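Local coordinates for protein gamma-glutamylcyclotransferase (Homo sapiens, PDB 3CRY) that catalyses the release of 5-oxoproline from gamma-glutamyl dipeptides as a homodimeric cyclotransferase and can induce cytochrome c release from mitochondria, at residues L18-G23 / D77-V82. The protein carries 1 engineered substitution. Sequence-based numbering, arbitrary orientation.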
ATOM      1  N   LEU A  18      -6.897 -15.090   0.745  1.00  9.96           N
ATOM      2  CA  LEU A  18      -7.717 -14.558  -0.353  1.00  8.46           C
ATOM      3  C   LEU A  18      -6.964 -13.418  -1.028  1.00  7.89           C
ATOM      4  O   LEU A  18      -6.350 -12.586  -0.352  1.00  7.27           O
ATOM      5  CB  LEU A  18      -9.058 -14.060   0.181  1.00  8.94           C
ATOM      6  CG  LEU A  18      -9.931 -15.097   0.900  1.00  9.87           C
ATOM      7  CD1 LEU A  18     -11.162 -14.446   1.432  1.00 11.05           C
ATOM      8  CD2 LEU A  18     -10.293 -16.250  -0.044  1.00 11.21           C
ATOM      9  N   TYR A  19      -7.023 -13.391  -2.359  1.00  6.53           N
ATOM     10  CA  TYR A  19      -6.267 -12.443  -3.188  1.00  6.45           C
ATOM     11  C   TYR A  19      -7.262 -11.685  -4.085  1.00  6.11           C
ATOM     12  O   TYR A  19      -8.025 -12.301  -4.810  1.00  6.28           O
ATOM     13  CB  TYR A  19      -5.211 -13.199  -4.028  1.00  6.42           C
ATOM     14  CG  TYR A  19      -4.701 -12.401  -5.224  1.00  7.08           C
ATOM     15  CD1 TYR A  19      -4.175 -11.108  -5.059  1.00  7.68           C
ATOM     16  CD2 TYR A  19      -4.725 -12.935  -6.508  1.00  6.51           C
ATOM     17  CE1 TYR A  19      -3.727 -10.357  -6.164  1.00  7.74           C
ATOM     18  CE2 TYR A  19      -4.257 -12.203  -7.610  1.00  8.03           C
ATOM     19  CZ  TYR A  19      -3.775 -10.921  -7.436  1.00  7.57           C
ATOM     20  OH  TYR A  19      -3.333 -10.189  -8.512  1.00  9.54           O
ATOM     21  N   PHE A  20      -7.235 -10.349  -4.029  1.00  5.37           N
ATOM     22  CA  PHE A  20      -8.146  -9.513  -4.821  1.00  4.86           C
ATOM     23  C   PHE A  20      -7.419  -9.016  -6.072  1.00  5.14           C
ATOM     24  O   PHE A  20      -6.449  -8.230  -5.979  1.00  5.20           O
ATOM     25  CB  PHE A  20      -8.665  -8.325  -3.974  1.00  5.00           C
ATOM     26  CG  PHE A  20      -9.534  -7.340  -4.732  1.00  5.27           C
ATOM     27  CD1 PHE A  20     -10.868  -7.660  -5.037  1.00  6.91           C
ATOM     28  CD2 PHE A  20      -9.034  -6.078  -5.111  1.00  6.76           C
ATOM     29  CE1 PHE A  20     -11.697  -6.749  -5.744  1.00  5.69           C
ATOM     30  CE2 PHE A  20      -9.861  -5.155  -5.785  1.00  5.75           C
ATOM     31  CZ  PHE A  20     -11.199  -5.497  -6.099  1.00  5.87           C
ATOM     32  N   ALA A  21      -7.855  -9.533  -7.220  1.00  4.76           N
ATOM     33  CA  ALA A  21      -7.304  -9.133  -8.532  1.00  5.20           C
ATOM     34  C   ALA A  21      -8.172  -8.131  -9.259  1.00  5.76           C
ATOM     35  O   ALA A  21      -9.375  -8.310  -9.323  1.00  5.21           O
ATOM     36  CB  ALA A  21      -7.101 -10.357  -9.415  1.00  5.62           C
ATOM     37  N   TYR A  22      -7.551  -7.090  -9.831  1.00  5.95           N
ATOM     38  CA  TYR A  22      -8.283  -6.087 -10.602  1.00  6.32           C
ATOM     39  C   TYR A  22      -7.727  -5.812 -12.020  1.00  6.70           C
ATOM     40  O   TYR A  22      -8.283  -4.981 -12.760  1.00  7.15           O
ATOM     41  CB  TYR A  22      -8.351  -4.780  -9.787  1.00  6.55           C
ATOM     42  CG  TYR A  22      -6.999  -4.243  -9.387  1.00  6.76           C
ATOM     43  CD1 TYR A  22      -6.224  -3.480 -10.298  1.00  7.31           C
ATOM     44  CD2 TYR A  22      -6.474  -4.499  -8.115  1.00  7.15           C
ATOM     45  CE1 TYR A  22      -4.966  -3.011  -9.953  1.00  9.29           C
ATOM     46  CE2 TYR A  22      -5.197  -4.001  -7.741  1.00  6.71           C
ATOM     47  CZ  TYR A  22      -4.462  -3.271  -8.671  1.00  9.19           C
ATOM     48  OH  TYR A  22      -3.223  -2.785  -8.333  1.00  9.36           O
ATOM     49  N   GLY A  23      -6.621  -6.476 -12.369  1.00  7.08           N
ATOM     50  CA  GLY A  23      -5.928  -6.284 -13.654  1.00  7.20           C
ATOM     51  C   GLY A  23      -5.949  -7.570 -14.470  1.00  6.74           C
ATOM     52  O   GLY A  23      -7.009  -8.207 -14.570  1.00  5.64           O
ATOM     53  N   ASP A  77     -15.350   6.718  -5.581  1.00 12.24           N
ATOM     54  CA  ASP A  77     -15.049   5.826  -6.708  1.00 11.88           C
ATOM     55  C   ASP A  77     -15.100   4.364  -6.264  1.00 11.12           C
ATOM     56  O   ASP A  77     -15.195   4.075  -5.081  1.00 10.93           O
ATOM     57  CB  ASP A  77     -13.674   6.158  -7.294  1.00 12.16           C
ATOM     58  CG  ASP A  77     -13.697   7.386  -8.184  1.00 14.99           C
ATOM     59  OD1 ASP A  77     -14.487   7.401  -9.159  1.00 17.38           O
ATOM     60  OD2 ASP A  77     -12.932   8.339  -7.923  1.00 16.56           O
ATOM     61  N   GLU A  78     -15.050   3.430  -7.212  1.00 10.02           N
ATOM     62  CA  GLU A  78     -14.987   2.029  -6.817  1.00  9.66           C
ATOM     63  C   GLU A  78     -14.248   1.220  -7.871  1.00  9.53           C
ATOM     64  O   GLU A  78     -14.136   1.654  -9.023  1.00  8.97           O
ATOM     65  CB  GLU A  78     -16.383   1.436  -6.564  1.00 10.79           C
ATOM     66  CG  GLU A  78     -17.258   1.418  -7.794  1.00 13.65           C
ATOM     67  CD  GLU A  78     -18.737   1.222  -7.465  1.00 17.29           C
ATOM     68  OE1 GLU A  78     -19.242   1.813  -6.467  1.00 19.94           O
ATOM     69  OE2 GLU A  78     -19.393   0.475  -8.218  1.00 17.54           O
ATOM     70  N   VAL A  79     -13.727   0.073  -7.443  1.00  8.97           N
ATOM     71  CA  VAL A  79     -13.047  -0.870  -8.326  1.00  8.32           C
ATOM     72  C   VAL A  79     -13.657  -2.255  -8.085  1.00  7.99           C
ATOM     73  O   VAL A  79     -13.717  -2.707  -6.931  1.00  8.43           O
ATOM     74  CB  VAL A  79     -11.518  -0.906  -8.026  1.00  7.96           C
ATOM     75  CG1 VAL A  79     -10.835  -2.063  -8.759  1.00  8.87           C
ATOM     76  CG2 VAL A  79     -10.868   0.409  -8.419  1.00  9.48           C
ATOM     77  N   TRP A  80     -14.114  -2.912  -9.155  1.00  6.63           N
ATOM     78  CA  TRP A  80     -14.579  -4.299  -9.057  1.00  6.70           C
ATOM     79  C   TRP A  80     -13.464  -5.256  -9.440  1.00  6.17           C
ATOM     80  O   TRP A  80     -12.646  -4.957 -10.318  1.00  6.34           O
ATOM     81  CB  TRP A  80     -15.781  -4.534  -9.968  1.00  7.49           C
ATOM     82  CG  TRP A  80     -17.074  -3.969  -9.405  1.00  7.85           C
ATOM     83  CD1 TRP A  80     -17.566  -2.704  -9.577  1.00  9.12           C
ATOM     84  CD2 TRP A  80     -18.023  -4.668  -8.596  1.00  7.91           C
ATOM     85  NE1 TRP A  80     -18.778  -2.574  -8.927  1.00  9.78           N
ATOM     86  CE2 TRP A  80     -19.077  -3.766  -8.314  1.00  9.85           C
ATOM     87  CE3 TRP A  80     -18.091  -5.972  -8.082  1.00  9.69           C
ATOM     88  CZ2 TRP A  80     -20.183  -4.129  -7.533  1.00  9.13           C
ATOM     89  CZ3 TRP A  80     -19.205  -6.326  -7.291  1.00 10.25           C
ATOM     90  CH2 TRP A  80     -20.231  -5.402  -7.044  1.00  9.78           C
ATOM     91  N   GLY A  81     -13.453  -6.426  -8.812  1.00  5.54           N
ATOM     92  CA  GLY A  81     -12.437  -7.403  -9.133  1.00  5.98           C
ATOM     93  C   GLY A  81     -12.879  -8.808  -8.766  1.00  6.21           C
ATOM     94  O   GLY A  81     -14.033  -9.037  -8.389  1.00  6.11           O
ATOM     95  N   VAL A  82     -11.931  -9.733  -8.880  1.00  6.06           N
ATOM     96  CA  VAL A  82     -12.150 -11.153  -8.588  1.00  6.32           C
ATOM     97  C   VAL A  82     -11.314 -11.515  -7.370  1.00  7.06           C
ATOM     98  O   VAL A  82     -10.113 -11.200  -7.323  1.00  7.19           O
ATOM     99  CB  VAL A  82     -11.719 -12.080  -9.771  1.00  7.43           C
ATOM    100  CG1 VAL A  82     -11.661 -13.571  -9.317  1.00  8.10           C
ATOM    101  CG2 VAL A  82     -12.678 -11.898 -10.960  1.00  6.82           C
TER
HETATM  102  O   HOH W   1     -10.990  -4.005 -12.372  1.00  7.80           O
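Ala21 and Val82 hold each other through two backbone hydrogen bonds, the mark of an antiparallel hydrogen-bonded pair. Ala21 N donates to Val82 O at 2.8 Å, nearly straight with an N-H...O angle of 168°. Val82 N donates back to Ala21 O at 3.0 Å, a little less straight. Beyond this pair, toward Trp80, direct pairing gives way to a water that donates to Tyr22 O (2.9 Å) and Trp80 O (2.8 Å), carrying the connection past the end of strand 18-21. The short strand axes make 129°, well off a straight antiparallel run.

With CG anti to the backbone N (chi1 176°), the Phe20 ring reaches along the other strand. Its CE1 comes to 3.5 Å from Gly81 CA, while Val79 O lies at the ring edge, near its plane, and CZ touches Val79 CG1 only loosely. Gly81 must stay bare here: a CB built on it would clash with both Ala21 O and Phe20 CE1. Replacing Phe20 by an alanine would probably open a gap beside the Gly81 backbone. Val79 CG1 also packs against Tyr22 CB at 3.8 Å, whereas the phenol continues away to bond through OH to Tyr125 O.

The pairing joins strand 16-21 to its neighbour 77-87 in a five-stranded antiparallel sheet; on its other side, Leu18 and Phe20 make backbone hydrogen bonds with Arg123 of strand 119-126, closing the sheet on itself like a barrel. Tyr19 to Gly23, the strand's last residues and the start of the turn, are among the residues inferred to bind substrate. The Tyr19 side chain lies about 4 Å from that of the engineered Gln98, at the position of the proton acceptor. The C-terminal end of this barrel strand and the turn after it thus probably form part of the substrate pocket in this gamma-glutamylcyclotransferase.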